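Local atomic coordinates of trans-2-enoyl-CoA reductase (Treponema denticola ATCC 35405, PDB entry 4GGO), a protein that catalyses the NADH-dependent reduction of the carbon-carbon double bond of trans-2-enoyl-CoA substrates such as crotonyl-CoA, yielding the saturated acyl-CoA for fatty acid synthesis. Residues M10-N14 with I15-A19; W210-W213 with I214-S218; L323-K326 with D327-P331; E358-T361 with G362-E366. All coordinates share one frame; numbering follows the deposited sequence.

How the contacts relate
Four local contacts follow one another along the chain, each formed by a single continuous run of residues. Contact 1 is a small antiparallel hairpin near the N-terminus, apart from the seven-stranded parallel sheet of the Rossmann-type core. Contact 2 is about two and a half turns of helix 208-219, which packs against that sheet beside the NAD(+) site. Contact 3 lies in the loop between helix 311-323 and strand 338-339, at one edge of the sheet; its centre is about 25 Å from that of contact 2. Contact 4 joins helix 347-359 to helix 365-368, about 48 Å from contact 2, centre to centre. Contact 1 lies across the chain's centre from contacts 2 and 3, so the four are spread round the monomer.

Contact 1 of 4, residues M10-N14 with I15-A19; sequences MVRNN and ICLNA
Leu17 N gives the straightest of the bonds here to Met10 O, 2.8 Å long with 174° at the hydrogen. Next to it, Met10 N reaches Asn18 OD1 at 2.9 Å. The carboxamide of Asn18 comes within range because its CG sits between the backbone N and the carbonyl carbon (chi1 57°), and its ND2 is in turn bonded to Lys8 O, so one amide ties down both Met10 and the chain just before it. Arg12 and Ile15 close the loop with two backbone bonds, Arg12 N to Ile15 O (2.9 Å) and Ile15 N to Arg12 O (3.1 Å). This is a beta hairpin with a two-residue loop: strands 11-12 and 15-16 are joined by a type I' turn in which Asn13 and Asn14 both take up positive phi. Val11 and Cys16 form the non-hydrogen-bonded pair, where Val11 CA also makes a CA-H...O contact with Ile15 O (3.3 Å). Near Arg12, Leu17 CD1 touches both Met10 SD (3.8 Å) and Arg12 CG (3.7 Å); the leucine and arginine side chains cross at about a right angle. Beyond the hairpin, Cys16 and Asn18 pack on Phe384, while Ile15 touches Arg283.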
loop_
_atom_site.group_PDB
_atom_site.type_symbol
_atom_site.label_atom_id
_atom_site.label_comp_id
_atom_site.label_asym_id
_atom_site.label_seq_id
_atom_site.Cartn_x
_atom_site.Cartn_y
_atom_site.Cartn_z
ATOM N N MET A 10 -12.146 17.374 5.334
ATOM C CA MET A 10 -11.431 18.443 6.020
ATOM C C MET A 10 -9.927 18.260 5.856
ATOM O O MET A 10 -9.306 17.481 6.578
ATOM C CB MET A 10 -11.787 18.465 7.505
ATOM C CG MET A 10 -11.089 19.571 8.282
ATOM S SD MET A 10 -10.950 19.220 10.045
ATOM C CE MET A 10 -10.177 20.728 10.630
ATOM N N VAL A 11 -9.344 18.981 4.905
ATOM C CA VAL A 11 -7.922 18.843 4.615
ATOM C C VAL A 11 -7.096 19.982 5.209
ATOM O O VAL A 11 -7.276 21.145 4.850
ATOM C CB VAL A 11 -7.663 18.771 3.098
ATOM C CG1 VAL A 11 -6.183 18.560 2.825
ATOM C CG2 VAL A 11 -8.489 17.658 2.473
ATOM N N ARG A 12 -6.195 19.636 6.122
ATOM C CA ARG A 12 -5.274 20.604 6.707
ATOM C C ARG A 12 -3.840 20.117 6.542
ATOM O O ARG A 12 -3.542 18.952 6.815
ATOM C CB ARG A 12 -5.585 20.820 8.191
ATOM C CG ARG A 12 -6.993 21.320 8.471
ATOM C CD ARG A 12 -7.248 22.669 7.820
ATOM N NE ARG A 12 -8.624 23.113 8.022
ATOM C CZ ARG A 12 -9.114 24.262 7.567
ATOM N NH1 ARG A 12 -8.339 25.091 6.881
ATOM N NH2 ARG A 12 -10.380 24.581 7.798
ATOM N N ASN A 13 -2.963 21.011 6.094
ATOM C CA ASN A 13 -1.556 20.683 5.861
ATOM C C ASN A 13 -1.381 19.489 4.922
ATOM O O ASN A 13 -0.580 18.591 5.189
ATOM C CB ASN A 13 -0.829 20.436 7.185
ATOM C CG ASN A 13 -0.829 21.656 8.087
ATOM O OD1 ASN A 13 -0.688 22.787 7.620
ATOM N ND2 ASN A 13 -0.992 21.434 9.385
ATOM N N ASN A 14 -2.151 19.492 3.836
ATOM C CA ASN A 14 -2.108 18.441 2.814
ATOM C C ASN A 14 -2.548 17.060 3.301
ATOM O O ASN A 14 -2.249 16.048 2.667
ATOM C CB ASN A 14 -0.720 18.361 2.169
ATOM C CG ASN A 14 -0.348 19.630 1.430
ATOM O OD1 ASN A 14 -1.138 20.161 0.648
ATOM N ND2 ASN A 14 0.858 20.127 1.678
ATOM N N ILE A 15 -3.265 17.025 4.421
ATOM C CA ILE A 15 -3.747 15.768 4.983
ATOM C C ILE A 15 -5.241 15.833 5.279
ATOM O O ILE A 15 -5.715 16.779 5.911
ATOM C CB ILE A 15 -2.996 15.406 6.284
ATOM C CG1 ILE A 15 -1.502 15.226 6.009
ATOM C CG2 ILE A 15 -3.577 14.145 6.910
ATOM C CD1 ILE A 15 -0.683 14.957 7.253
ATOM N N CYS A 16 -5.984 14.831 4.819
ATOM C CA CYS A 16 -7.404 14.735 5.136
ATOM C C CYS A 16 -7.570 14.223 6.561
ATOM O O CYS A 16 -7.225 13.082 6.864
ATOM C CB CYS A 16 -8.125 13.813 4.152
ATOM S SG CYS A 16 -9.917 13.758 4.381
ATOM N N LEU A 17 -8.102 15.075 7.430
ATOM C CA LEU A 17 -8.156 14.773 8.858
ATOM C C LEU A 17 -9.257 13.786 9.234
ATOM O O LEU A 17 -9.047 12.908 10.068
ATOM C CB LEU A 17 -8.305 16.062 9.672
ATOM C CG LEU A 17 -7.199 17.102 9.476
ATOM C CD1 LEU A 17 -7.347 18.253 10.476
ATOM C CD2 LEU A 17 -5.817 16.458 9.563
ATOM N N ASN A 18 -10.427 13.931 8.620
ATOM C CA ASN A 18 -11.571 13.089 8.959
ATOM C C ASN A 18 -11.833 11.971 7.949
ATOM O O ASN A 18 -11.055 11.763 7.019
ATOM C CB ASN A 18 -12.825 13.946 9.140
ATOM C CG ASN A 18 -13.144 14.776 7.916
ATOM O OD1 ASN A 18 -12.274 15.042 7.089
ATOM N ND2 ASN A 18 -14.398 15.195 7.795
ATOM N N ALA A 19 -12.933 11.251 8.144
ATOM C CA ALA A 19 -13.286 10.145 7.263
ATOM C C ALA A 19 -14.792 9.908 7.238
ATOM O O ALA A 19 -15.482 10.133 8.233
ATOM C CB ALA A 19 -12.556 8.879 7.685
#

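Contact 2 of 4, residues W210-W213 with I214-S218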
loop_
_atom_site.group_PDB
_atom_site.type_symbol
_atom_site.label_atom_id
_atom_site.label_comp_id
_atom_site.label_asym_id
_atom_site.label_seq_id
_atom_site.Cartn_x
_atom_site.Cartn_y
_atom_site.Cartn_z
ATOM N N TRP A 210 10.075 -6.690 9.080
ATOM C CA TRP A 210 9.656 -7.767 8.193
ATOM C C TRP A 210 10.367 -9.060 8.569
ATOM O O TRP A 210 9.732 -10.096 8.769
ATOM C CB TRP A 210 9.978 -7.394 6.744
ATOM C CG TRP A 210 9.596 -8.426 5.730
ATOM C CD1 TRP A 210 8.658 -9.408 5.862
ATOM C CD2 TRP A 210 10.151 -8.575 4.418
ATOM N NE1 TRP A 210 8.595 -10.159 4.714
ATOM C CE2 TRP A 210 9.502 -9.669 3.812
ATOM C CE3 TRP A 210 11.135 -7.892 3.699
ATOM C CZ2 TRP A 210 9.802 -10.092 2.519
ATOM C CZ3 TRP A 210 11.433 -8.314 2.414
ATOM C CH2 TRP A 210 10.768 -9.404 1.839
ATOM N N GLU A 211 11.689 -8.985 8.673
ATOM C CA GLU A 211 12.503 -10.139 9.027
ATOM C C GLU A 211 12.178 -10.614 10.440
ATOM O O GLU A 211 12.208 -11.811 10.724
ATOM C CB GLU A 211 13.990 -9.796 8.906
ATOM C CG GLU A 211 14.917 -10.997 8.994
ATOM C CD GLU A 211 16.364 -10.635 8.725
ATOM O OE1 GLU A 211 16.749 -9.477 8.992
ATOM O OE2 GLU A 211 17.117 -11.505 8.239
ATOM N N ARG A 212 11.858 -9.671 11.319
ATOM C CA ARG A 212 11.496 -10.001 12.692
ATOM C C ARG A 212 10.184 -10.778 12.723
ATOM O O ARG A 212 10.043 -11.740 13.477
ATOM C CB ARG A 212 11.389 -8.735 13.544
ATOM C CG ARG A 212 11.380 -8.995 15.044
ATOM C CD ARG A 212 11.227 -7.700 15.829
ATOM N NE ARG A 212 11.299 -7.914 17.272
ATOM C CZ ARG A 212 12.383 -7.692 18.009
ATOM N NH1 ARG A 212 13.494 -7.243 17.441
ATOM N NH2 ARG A 212 12.355 -7.913 19.316
ATOM N N TRP A 213 9.230 -10.356 11.896
ATOM C CA TRP A 213 7.958 -11.061 11.768
ATOM C C TRP A 213 8.176 -12.495 11.298
ATOM O O TRP A 213 7.618 -13.433 11.864
ATOM C CB TRP A 213 7.029 -10.337 10.791
ATOM C CG TRP A 213 6.157 -9.296 11.423
ATOM C CD1 TRP A 213 6.382 -7.950 11.464
ATOM C CD2 TRP A 213 4.915 -9.515 12.102
ATOM N NE1 TRP A 213 5.359 -7.318 12.130
ATOM C CE2 TRP A 213 4.444 -8.257 12.530
ATOM C CE3 TRP A 213 4.155 -10.652 12.391
ATOM C CZ2 TRP A 213 3.249 -8.106 13.231
ATOM C CZ3 TRP A 213 2.968 -10.500 13.085
ATOM C CH2 TRP A 213 2.528 -9.237 13.497
ATOM N N ILE A 214 8.999 -12.655 10.265
ATOM C CA ILE A 214 9.255 -13.968 9.682
ATOM C C ILE A 214 9.989 -14.899 10.646
ATOM O O ILE A 214 9.586 -16.047 10.832
ATOM C CB ILE A 214 10.056 -13.857 8.369
ATOM C CG1 ILE A 214 9.295 -13.005 7.350
ATOM C CG2 ILE A 214 10.347 -15.236 7.801
ATOM C CD1 ILE A 214 7.910 -13.526 7.032
ATOM N N LYS A 215 11.060 -14.400 11.257
ATOM C CA LYS A 215 11.867 -15.206 12.171
ATOM C C LYS A 215 11.076 -15.690 13.387
ATOM O O LYS A 215 11.267 -16.814 13.848
ATOM C CB LYS A 215 13.116 -14.438 12.616
ATOM C CG LYS A 215 14.136 -14.219 11.507
ATOM C CD LYS A 215 15.311 -13.379 11.987
ATOM C CE LYS A 215 16.159 -14.132 12.998
ATOM N NZ LYS A 215 16.817 -15.323 12.392
ATOM N N GLN A 216 10.188 -14.842 13.899
ATOM C CA GLN A 216 9.346 -15.220 15.031
ATOM C C GLN A 216 8.317 -16.274 14.633
ATOM O O GLN A 216 8.088 -17.236 15.366
ATOM C CB GLN A 216 8.645 -13.999 15.631
ATOM C CG GLN A 216 9.555 -13.087 16.441
ATOM C CD GLN A 216 8.780 -12.086 17.276
ATOM O OE1 GLN A 216 7.575 -12.234 17.481
ATOM N NE2 GLN A 216 9.467 -11.059 17.761
ATOM N N LEU A 217 7.698 -16.085 13.472
ATOM C CA LEU A 217 6.710 -17.032 12.967
ATOM C C LEU A 217 7.354 -18.377 12.641
ATOM O O LEU A 217 6.778 -19.433 12.906
ATOM C CB LEU A 217 6.005 -16.468 11.730
ATOM C CG LEU A 217 5.050 -15.294 11.965
ATOM C CD1 LEU A 217 4.559 -14.726 10.644
ATOM C CD2 LEU A 217 3.878 -15.717 12.834
ATOM N N SER A 218 8.552 -18.328 12.065
ATOM C CA SER A 218 9.295 -19.538 11.726
ATOM C C SER A 218 9.653 -20.324 12.978
ATOM O O SER A 218 9.586 -21.554 12.993
ATOM C CB SER A 218 10.570 -19.183 10.962
ATOM O OG SER A 218 11.409 -20.316 10.822
#
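Trp210 and Ile214 lie side by side and point the same way, one helical turn apart, with Ile214 CG1 3.9 Å from Trp210 CD1, set obliquely to the ring. The indole is carried there by a chi1 of 180°, CG opposite the backbone N, and its NE1 is bonded to Thr229 OG1. Glu211 and Lys215 also run alongside each other, but what meets is aliphatic, Glu211 CG against Lys215 CD at 3.8 Å. Their charged ends stay apart, and the carboxylate of Glu211 forms a salt bridge with Arg262. Arg212 and Gln216 cross at a slant, with guanidinium and amide planes 64° apart; Arg212 NE and Gln216 NE2 come to 3.7 Å, and both groups bond to Asp124, Arg212 also pairing with Asp157. Leu217 CD1 approaches the edge of the Trp213 indole near its plane, 4.5 Å from CE3. These i to i+4 pairs follow the regular alpha-helical bonds, such as Lys215 N to Glu211 O (2.9 Å). Trp213 lies next to the NAD(+)-binding residues Ala121 and Leu148 and makes a cation-pi contact with Lys127. Helix 208-219 thus packs against helices 124-136 and 248-266, with Trp213 and Leu217 resting on strand 52-56.

Contact 3 of 4, residues L323-K326 with D327-P331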
loop_
_atom_site.group_PDB
_atom_site.type_symbol
_atom_site.label_atom_id
_atom_site.label_comp_id
_atom_site.label_asym_id
_atom_site.label_seq_id
_atom_site.Cartn_x
_atom_site.Cartn_y
_atom_site.Cartn_z
ATOM N N LEU A 323 2.077 -14.464 -8.474
ATOM C CA LEU A 323 2.122 -15.418 -7.372
ATOM C C LEU A 323 1.502 -16.766 -7.731
ATOM O O LEU A 323 2.093 -17.815 -7.477
ATOM C CB LEU A 323 1.428 -14.839 -6.136
ATOM C CG LEU A 323 1.940 -13.485 -5.637
ATOM C CD1 LEU A 323 1.184 -13.056 -4.388
ATOM C CD2 LEU A 323 3.437 -13.539 -5.373
ATOM N N TYR A 324 0.312 -16.736 -8.319
ATOM C CA TYR A 324 -0.421 -17.967 -8.597
ATOM C C TYR A 324 -0.745 -18.107 -10.080
ATOM O O TYR A 324 -1.873 -17.864 -10.511
ATOM C CB TYR A 324 -1.688 -18.034 -7.738
ATOM C CG TYR A 324 -1.401 -17.819 -6.269
ATOM C CD1 TYR A 324 -0.922 -18.854 -5.476
ATOM C CD2 TYR A 324 -1.591 -16.576 -5.678
ATOM C CE1 TYR A 324 -0.648 -18.660 -4.135
ATOM C CE2 TYR A 324 -1.318 -16.371 -4.337
ATOM C CZ TYR A 324 -0.847 -17.417 -3.571
ATOM O OH TYR A 324 -0.577 -17.218 -2.237
ATOM N N ARG A 325 0.264 -18.503 -10.851
ATOM C CA ARG A 325 0.137 -18.654 -12.295
ATOM C C ARG A 325 -0.046 -20.113 -12.692
ATOM O O ARG A 325 0.313 -21.023 -11.945
ATOM C CB ARG A 325 1.382 -18.106 -12.992
ATOM C CG ARG A 325 1.626 -16.627 -12.771
ATOM C CD ARG A 325 3.062 -16.272 -13.103
ATOM N NE ARG A 325 3.444 -16.711 -14.441
ATOM C CZ ARG A 325 3.364 -15.949 -15.527
ATOM N NH1 ARG A 325 2.915 -14.706 -15.433
ATOM N NH2 ARG A 325 3.734 -16.430 -16.707
ATOM N N LYS A 326 -0.590 -20.326 -13.885
ATOM C CA LYS A 326 -0.795 -21.672 -14.406
ATOM C C LYS A 326 0.528 -22.370 -14.717
ATOM O O LYS A 326 0.597 -23.597 -14.735
ATOM C CB LYS A 326 -1.677 -21.634 -15.658
ATOM C CG LYS A 326 -3.032 -20.972 -15.447
ATOM C CD LYS A 326 -3.832 -20.931 -16.740
ATOM C CE LYS A 326 -5.042 -20.015 -16.623
ATOM N NZ LYS A 326 -6.000 -20.467 -15.579
ATOM N N ASP A 327 1.580 -21.591 -14.961
ATOM C CA ASP A 327 2.887 -22.177 -15.256
ATOM C C ASP A 327 3.709 -22.437 -13.992
ATOM O O ASP A 327 4.806 -22.989 -14.057
ATOM C CB ASP A 327 3.672 -21.339 -16.277
ATOM C CG ASP A 327 3.857 -19.891 -15.847
ATOM O OD1 ASP A 327 3.835 -19.604 -14.631
ATOM O OD2 ASP A 327 4.036 -19.035 -16.738
ATOM N N GLY A 328 3.168 -22.031 -12.848
ATOM C CA GLY A 328 3.789 -22.304 -11.565
ATOM C C GLY A 328 5.050 -21.510 -11.278
ATOM O O GLY A 328 5.748 -21.776 -10.300
ATOM N N THR A 329 5.347 -20.533 -12.128
ATOM C CA THR A 329 6.527 -19.697 -11.933
ATOM C C THR A 329 6.166 -18.397 -11.223
ATOM O O THR A 329 4.994 -18.033 -11.124
ATOM C CB THR A 329 7.209 -19.348 -13.272
ATOM O OG1 THR A 329 6.414 -18.392 -13.983
ATOM C CG2 THR A 329 7.392 -20.595 -14.126
ATOM N N ILE A 330 7.183 -17.708 -10.720
ATOM C CA ILE A 330 7.015 -16.364 -10.185
ATOM C C ILE A 330 8.022 -15.451 -10.872
ATOM O O ILE A 330 9.186 -15.388 -10.471
ATOM C CB ILE A 330 7.214 -16.316 -8.657
ATOM C CG1 ILE A 330 6.216 -17.239 -7.957
ATOM C CG2 ILE A 330 7.054 -14.892 -8.143
ATOM C CD1 ILE A 330 6.306 -17.200 -6.442
ATOM N N PRO A 331 7.579 -14.757 -11.931
ATOM C CA PRO A 331 8.431 -13.883 -12.743
ATOM C C PRO A 331 9.064 -12.777 -11.911
ATOM O O PRO A 331 8.374 -12.094 -11.154
ATOM C CB PRO A 331 7.451 -13.281 -13.757
ATOM C CG PRO A 331 6.332 -14.263 -13.827
ATOM C CD PRO A 331 6.196 -14.797 -12.435
HETATM O O HOH W 1 2.736 -19.111 -9.933
#
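Arg325 and Asp327 form a bidentate salt bridge across a type I beta turn, Arg325 to Gly328, just after helix 311-323 ends. The guanidinium grips the carboxylate side-on: Arg325 NE bonds to Asp327 OD1 at 2.9 Å and Arg325 NH2 to Asp327 OD2 at 2.6 Å. Both oxygens are met on the syn side and the two planes are only 28° apart, so guanidinium and carboxylate are nearly coplanar. The remaining nitrogen, NH1, bonds to Glu321 O, back on the helix; the arginine therefore has polar partners for all three nitrogens and its rotation is well fixed. Asp327 OD1 accepts three bonds. Besides Arg325 NE it takes Thr329 N at 3.1 Å, an Asx turn, and the hydroxyl Thr329 OG1 at 2.9 Å, each out of the carboxylate plane. With CG between its own N and carbonyl carbon (chi1 56°), the carboxylate turns back toward both Arg325 and Thr329. The turn itself is closed by Gly328 N to Arg325 O, while Lys326 NZ turns outward to carbonyls of Glu42, Val43 and Ala45. Leu323 and Ile330 pack on Ile338 of edge strand 338-339, and Pro331 CG lies over one face of the guanidinium. One water bridges the backbone: it accepts from Arg325 N at 2.7 Å and donates to Leu323 O at 2.9 Å and to Thr329 O at 2.8 Å.

Contact 4 of 4, residues E358-T361 with G362-E366; sequences EKVT and GENAE
After Gly362 turns the chain, Glu363 reaches back to Thr361: Thr361 OG1 donates to Glu363 OE1 at 2.7 Å, from well above the carboxylate plane. The glutamate side chain is bent at chi2 (88°) and curls back over the turn to get there. Asn364 makes two bonds to the first segment. Its CG stands between the backbone N and carbonyl carbon (chi1 64°), which turns the carboxamide back toward the end of helix 347-359. There Asn364 OD1 accepts a nearly straight bond from Thr361 N, 2.6 Å long with 172° at the hydrogen, and Asn364 ND2 gives one to Lys359 O at 3.0 Å, the acceptor lying in the amide plane. One amide thus uses both its oxygen and its nitrogen on backbone groups either side of Val360. Thr361 and Asn364 side chains cross at about a right angle. Thr361 O receives two weak bonds, from Asn364 N and from Ala365 N at 3.1 Å, as the chain enters its next helix. Ala365 then sets its CB against Val360 CG1 at 4.2 Å. This tight connection, in the range of the enoyl reductase FAD-binding family and away from the annotated sites, lies between helix 347-359 and the short helix 365-368, whose Ala365 rests on Leu371 and whose Glu366 forms a salt bridge with Arg375, both of helix 371-380.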
loop_
_atom_site.group_PDB
_atom_site.type_symbol
_atom_site.label_atom_id
_atom_site.label_comp_id
_atom_site.label_asym_id
_atom_site.label_seq_id
_atom_site.Cartn_x
_atom_site.Cartn_y
_atom_site.Cartn_z
ATOM N N GLU A 358 6.429 18.485 -19.384
ATOM C CA GLU A 358 7.099 19.676 -19.902
ATOM C C GLU A 358 6.116 20.707 -20.453
ATOM O O GLU A 358 6.441 21.890 -20.557
ATOM C CB GLU A 358 8.111 19.300 -20.987
ATOM C CG GLU A 358 9.360 18.607 -20.469
ATOM C CD GLU A 358 10.352 18.293 -21.573
ATOM O OE1 GLU A 358 10.016 18.507 -22.758
ATOM O OE2 GLU A 358 11.471 17.833 -21.258
ATOM N N LYS A 359 4.915 20.257 -20.799
ATOM C CA LYS A 359 3.926 21.130 -21.425
ATOM C C LYS A 359 2.909 21.683 -20.428
ATOM O O LYS A 359 2.154 22.601 -20.748
ATOM C CB LYS A 359 3.205 20.390 -22.554
ATOM C CG LYS A 359 4.139 19.821 -23.608
ATOM C CD LYS A 359 3.384 18.975 -24.618
ATOM C CE LYS A 359 4.329 18.356 -25.635
ATOM N NZ LYS A 359 5.043 19.388 -26.436
ATOM N N VAL A 360 2.894 21.124 -19.222
ATOM C CA VAL A 360 1.940 21.546 -18.201
ATOM C C VAL A 360 2.175 22.987 -17.758
ATOM O O VAL A 360 3.302 23.383 -17.467
ATOM C CB VAL A 360 1.984 20.622 -16.964
ATOM C CG1 VAL A 360 1.066 21.144 -15.871
ATOM C CG2 VAL A 360 1.593 19.207 -17.347
ATOM N N THR A 361 1.099 23.768 -17.729
ATOM C CA THR A 361 1.135 25.130 -17.214
ATOM C C THR A 361 -0.051 25.346 -16.282
ATOM O O THR A 361 -0.878 24.451 -16.105
ATOM C CB THR A 361 1.083 26.171 -18.346
ATOM O OG1 THR A 361 -0.076 25.939 -19.153
ATOM C CG2 THR A 361 2.327 26.083 -19.219
ATOM N N GLY A 362 -0.134 26.534 -15.694
ATOM C CA GLY A 362 -1.220 26.859 -14.787
ATOM C C GLY A 362 -2.574 26.889 -15.468
ATOM O O GLY A 362 -3.603 26.639 -14.838
ATOM N N GLU A 363 -2.577 27.187 -16.762
ATOM C CA GLU A 363 -3.822 27.313 -17.513
ATOM C C GLU A 363 -4.350 25.991 -18.073
ATOM O O GLU A 363 -5.543 25.865 -18.344
ATOM C CB GLU A 363 -3.671 28.350 -18.634
ATOM C CG GLU A 363 -2.361 28.265 -19.408
ATOM C CD GLU A 363 -2.420 27.309 -20.588
ATOM O OE1 GLU A 363 -1.360 27.050 -21.197
ATOM O OE2 GLU A 363 -3.525 26.822 -20.913
ATOM N N ASN A 364 -3.470 25.006 -18.237
ATOM C CA ASN A 364 -3.858 23.758 -18.893
ATOM C C ASN A 364 -3.832 22.514 -18.004
ATOM O O ASN A 364 -4.195 21.425 -18.448
ATOM C CB ASN A 364 -3.011 23.523 -20.155
ATOM C CG ASN A 364 -1.531 23.325 -19.847
ATOM O OD1 ASN A 364 -1.146 23.020 -18.717
ATOM N ND2 ASN A 364 -0.695 23.495 -20.863
ATOM N N ALA A 365 -3.396 22.685 -16.757
ATOM C CA ALA A 365 -3.173 21.562 -15.844
ATOM C C ALA A 365 -4.378 20.631 -15.709
ATOM O O ALA A 365 -4.246 19.412 -15.820
ATOM C CB ALA A 365 -2.737 22.069 -14.476
ATOM N N GLU A 366 -5.550 21.213 -15.477
ATOM C CA GLU A 366 -6.776 20.439 -15.319
ATOM C C GLU A 366 -7.123 19.685 -16.601
ATOM O O GLU A 366 -7.723 18.609 -16.558
ATOM C CB GLU A 366 -7.933 21.356 -14.911
ATOM C CG GLU A 366 -9.249 20.637 -14.644
ATOM C CD GLU A 366 -9.211 19.788 -13.390
ATOM O OE1 GLU A 366 -8.376 20.065 -12.502
ATOM O OE2 GLU A 366 -10.018 18.839 -13.289
#